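Local coordinates for uncharacterized conserved protein YndB, AHSA1/START domain (Micromonospora chersina, PDB 6V04) that is of uncharacterized function but, as a START/Bet v1-like protein encoded in the dynemicin biosynthetic locus, probably takes part in making that enediyne antibiotic, at residues 79-84 / 88-93. Sequence-based numbering, arbitrary orientation.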
ATOM      1  N   PHE A  79      -5.022  15.471   6.658  1.00 25.65           N
ATOM      2  CA  PHE A  79      -5.981  14.453   6.264  1.00 24.72           C
ATOM      3  C   PHE A  79      -5.650  13.128   6.931  1.00 25.57           C
ATOM      4  O   PHE A  79      -4.577  12.937   7.507  1.00 27.23           O
ATOM      5  CB  PHE A  79      -6.038  14.307   4.729  1.00 23.89           C
ATOM      6  CG  PHE A  79      -4.702  14.057   4.065  1.00 22.78           C
ATOM      7  CD1 PHE A  79      -3.888  15.112   3.688  1.00 25.45           C
ATOM      8  CD2 PHE A  79      -4.284  12.773   3.774  1.00 24.10           C
ATOM      9  CE1 PHE A  79      -2.670  14.880   3.062  1.00 24.84           C
ATOM     10  CE2 PHE A  79      -3.065  12.543   3.153  1.00 23.56           C
ATOM     11  CZ  PHE A  79      -2.265  13.596   2.797  1.00 24.62           C
ATOM     12  N   ARG A  80      -6.621  12.227   6.874  1.00 22.81           N
ATOM     13  CA  ARG A  80      -6.501  10.870   7.377  1.00 22.42           C
ATOM     14  C   ARG A  80      -6.690   9.911   6.212  1.00 23.49           C
ATOM     15  O   ARG A  80      -7.465  10.188   5.292  1.00 25.35           O
ATOM     16  CB  ARG A  80      -7.544  10.615   8.460  1.00 24.25           C
ATOM     17  CG  ARG A  80      -7.273  11.398   9.728  1.00 27.72           C
ATOM     18  CD  ARG A  80      -8.495  11.456  10.607  1.00 28.64           C
ATOM     19  NE  ARG A  80      -9.515  12.352  10.066  1.00 30.94           N
ATOM     20  CZ  ARG A  80     -10.709  11.977   9.611  1.00 31.90           C
ATOM     21  NH1 ARG A  80     -11.080  10.701   9.620  1.00 37.48           N
ATOM     22  NH2 ARG A  80     -11.552  12.900   9.165  1.00 33.60           N
ATOM     23  N   TRP A  81      -5.982   8.785   6.227  1.00 22.14           N
ATOM     24  CA  TRP A  81      -6.210   7.848   5.138  1.00 21.80           C
ATOM     25  C   TRP A  81      -6.015   6.409   5.589  1.00 23.39           C
ATOM     26  O   TRP A  81      -5.469   6.122   6.658  1.00 23.64           O
ATOM     27  CB  TRP A  81      -5.342   8.212   3.931  1.00 23.03           C
ATOM     28  CG  TRP A  81      -3.852   7.976   3.966  1.00 20.87           C
ATOM     29  CD1 TRP A  81      -3.114   7.309   4.889  1.00 21.05           C
ATOM     30  CD2 TRP A  81      -2.933   8.414   2.960  1.00 22.16           C
ATOM     31  NE1 TRP A  81      -1.784   7.321   4.536  1.00 22.90           N
ATOM     32  CE2 TRP A  81      -1.652   7.985   3.344  1.00 22.39           C
ATOM     33  CE3 TRP A  81      -3.080   9.123   1.762  1.00 24.20           C
ATOM     34  CZ2 TRP A  81      -0.514   8.242   2.574  1.00 23.64           C
ATOM     35  CZ3 TRP A  81      -1.950   9.381   1.001  1.00 23.72           C
ATOM     36  CH2 TRP A  81      -0.691   8.936   1.400  1.00 25.07           C
ATOM     37  N   SER A  82      -6.493   5.499   4.730  1.00 22.67           N
ATOM     38  CA  SER A  82      -6.521   4.066   4.991  1.00 22.06           C
ATOM     39  C   SER A  82      -6.028   3.350   3.743  1.00 21.81           C
ATOM     40  O   SER A  82      -6.668   3.441   2.686  1.00 23.09           O
ATOM     41  CB  SER A  82      -7.939   3.608   5.341  1.00 24.40           C
ATOM     42  OG  SER A  82      -8.035   2.196   5.388  1.00 27.46           O
ATOM     43  N   PHE A  83      -4.909   2.632   3.865  1.00 21.61           N
ATOM     44  CA  PHE A  83      -4.322   1.967   2.701  1.00 19.68           C
ATOM     45  C   PHE A  83      -5.200   0.810   2.248  1.00 21.75           C
ATOM     46  O   PHE A  83      -5.587  -0.055   3.037  1.00 22.92           O
ATOM     47  CB  PHE A  83      -2.916   1.471   3.016  1.00 21.45           C
ATOM     48  CG  PHE A  83      -2.168   0.948   1.824  1.00 21.73           C
ATOM     49  CD1 PHE A  83      -2.081   1.687   0.663  1.00 22.61           C
ATOM     50  CD2 PHE A  83      -1.513  -0.263   1.898  1.00 22.34           C
ATOM     51  CE1 PHE A  83      -1.383   1.192  -0.428  1.00 22.67           C
ATOM     52  CE2 PHE A  83      -0.822  -0.748   0.805  1.00 23.23           C
ATOM     53  CZ  PHE A  83      -0.735  -0.014  -0.324  1.00 21.54           C
ATOM     54  N   LEU A  84      -5.492   0.790   0.954  1.00 21.82           N
ATOM     55  CA  LEU A  84      -6.357  -0.208   0.323  1.00 22.97           C
ATOM     56  C   LEU A  84      -7.757  -0.206   0.920  1.00 24.66           C
ATOM     57  O   LEU A  84      -8.520  -1.165   0.733  1.00 25.18           O
ATOM     58  CB  LEU A  84      -5.745  -1.617   0.403  1.00 23.46           C
ATOM     59  CG  LEU A  84      -4.319  -1.749  -0.116  1.00 21.43           C
ATOM     60  CD1 LEU A  84      -3.807  -3.159   0.189  1.00 24.32           C
ATOM     61  CD2 LEU A  84      -4.240  -1.445  -1.588  1.00 25.30           C
ATOM     62  N   PRO A  88      -5.166   0.547   8.912  1.00 25.57           N
ATOM     63  CA  PRO A  88      -5.503   1.438  10.024  1.00 26.98           C
ATOM     64  C   PRO A  88      -5.395   2.896   9.606  1.00 26.43           C
ATOM     65  O   PRO A  88      -4.598   3.257   8.739  1.00 26.42           O
ATOM     66  CB  PRO A  88      -4.470   1.077  11.099  1.00 29.57           C
ATOM     67  CG  PRO A  88      -3.315   0.525  10.324  1.00 26.83           C
ATOM     68  CD  PRO A  88      -3.918  -0.193   9.143  1.00 25.90           C
ATOM     69  N   GLU A  89      -6.205   3.739  10.249  1.00 25.66           N
ATOM     70  CA  GLU A  89      -6.225   5.149   9.898  1.00 23.23           C
ATOM     71  C   GLU A  89      -4.927   5.825  10.314  1.00 27.19           C
ATOM     72  O   GLU A  89      -4.523   5.762  11.488  1.00 27.84           O
ATOM     73  CB  GLU A  89      -7.415   5.845  10.553  1.00 31.41           C
ATOM     74  CG  GLU A  89      -7.552   7.305  10.162  1.00 34.55           C
ATOM     75  CD  GLU A  89      -8.790   7.948  10.742  1.00 38.87           C
ATOM     76  OE1 GLU A  89      -8.792   8.259  11.954  1.00 39.78           O
ATOM     77  OE2 GLU A  89      -9.762   8.129   9.980  1.00 42.13           O
ATOM     78  N   CYS A  90      -4.297   6.504   9.357  1.00 25.71           N
ATOM     79  CA  CYS A  90      -3.093   7.291   9.580  1.00 25.61           C
ATOM     80  C   CYS A  90      -3.432   8.768   9.510  1.00 24.06           C
ATOM     81  O   CYS A  90      -4.252   9.184   8.692  1.00 27.17           O
ATOM     82  CB  CYS A  90      -2.028   6.988   8.534  1.00 25.59           C
ATOM     83  SG  CYS A  90      -1.648   5.261   8.411  1.00 29.63           S
ATOM     84  N   GLN A  91      -2.814   9.546  10.397  1.00 24.00           N
ATOM     85  CA  GLN A  91      -2.900  10.998  10.377  1.00 25.03           C
ATOM     86  C   GLN A  91      -1.746  11.532   9.545  1.00 25.86           C
ATOM     87  O   GLN A  91      -0.579  11.323   9.911  1.00 24.70           O
ATOM     88  CB  GLN A  91      -2.812  11.545  11.798  1.00 28.81           C
ATOM     89  CG  GLN A  91      -4.109  11.495  12.591  1.00 46.02           C
ATOM     90  CD  GLN A  91      -5.018  12.723  12.428  1.00 34.82           C
ATOM     91  OE1 GLN A  91      -6.128  12.731  12.955  1.00 52.75           O
ATOM     92  NE2 GLN A  91      -4.566  13.742  11.702  1.00 40.06           N
ATOM     93  N   VAL A  92      -2.060  12.223   8.445  1.00 25.58           N
ATOM     94  CA  VAL A  92      -1.046  12.697   7.512  1.00 22.97           C
ATOM     95  C   VAL A  92      -1.106  14.216   7.444  1.00 28.22           C
ATOM     96  O   VAL A  92      -2.191  14.807   7.414  1.00 30.21           O
ATOM     97  CB  VAL A  92      -1.217  12.065   6.110  1.00 23.30           C
ATOM     98  CG1 VAL A  92      -0.103  12.502   5.172  1.00 26.43           C
ATOM     99  CG2 VAL A  92      -1.234  10.531   6.220  1.00 25.96           C
ATOM    100  N   GLY A  93       0.063  14.848   7.436  1.00 25.59           N
ATOM    101  CA  GLY A  93       0.132  16.283   7.230  1.00 25.83           C
ATOM    102  C   GLY A  93       1.171  16.642   6.191  1.00 27.61           C
ATOM    103  O   GLY A  93       2.266  16.076   6.194  1.00 29.40           O
TER
HETATM  104  O   HOH W   1      -3.628   2.396   6.370  1.00 24.45           O
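Val92 packs against two aromatic rings of strand 76-83, CB and CG1 on Phe79 and CG2 on Trp81. Its CB lies over a face of the Phe79 ring, 3.9 Å from its centroid, and CG1 comes to 3.4 Å from Phe79 CZ. CG2, set beside the backbone N by the valine's chi1 of -177°, instead covers the five-membered ring of Trp81, 17° off the ring normal. Backbone bonds fix this register: Phe79 N to Val92 O (3.0 Å) and Val92 N to Phe79 O (2.8 Å) pair these residues, and Trp81 and Cys90 form the next hydrogen-bonded pair.

On the other face of the sheet, Arg80 NH1 donates to Glu89 OE2 at 2.9 Å, nearly in the guanidinium plane but 42° out of the carboxylate plane. The guanidinium serves two carboxylates, since Arg80 NE forms a second salt bridge with Asp69, while Gln91 OE1 lies 3.6 Å from Arg80 CD. A methionine in place of Arg80 would probably leave the Glu89 and Asp69 carboxylates without their common cation. Past the strand pairing, a water bridges Phe83 N and Pro88 O. The whole is a beta hairpin of antiparallel strands in the curved sheet of a START/Bet v1-like domain.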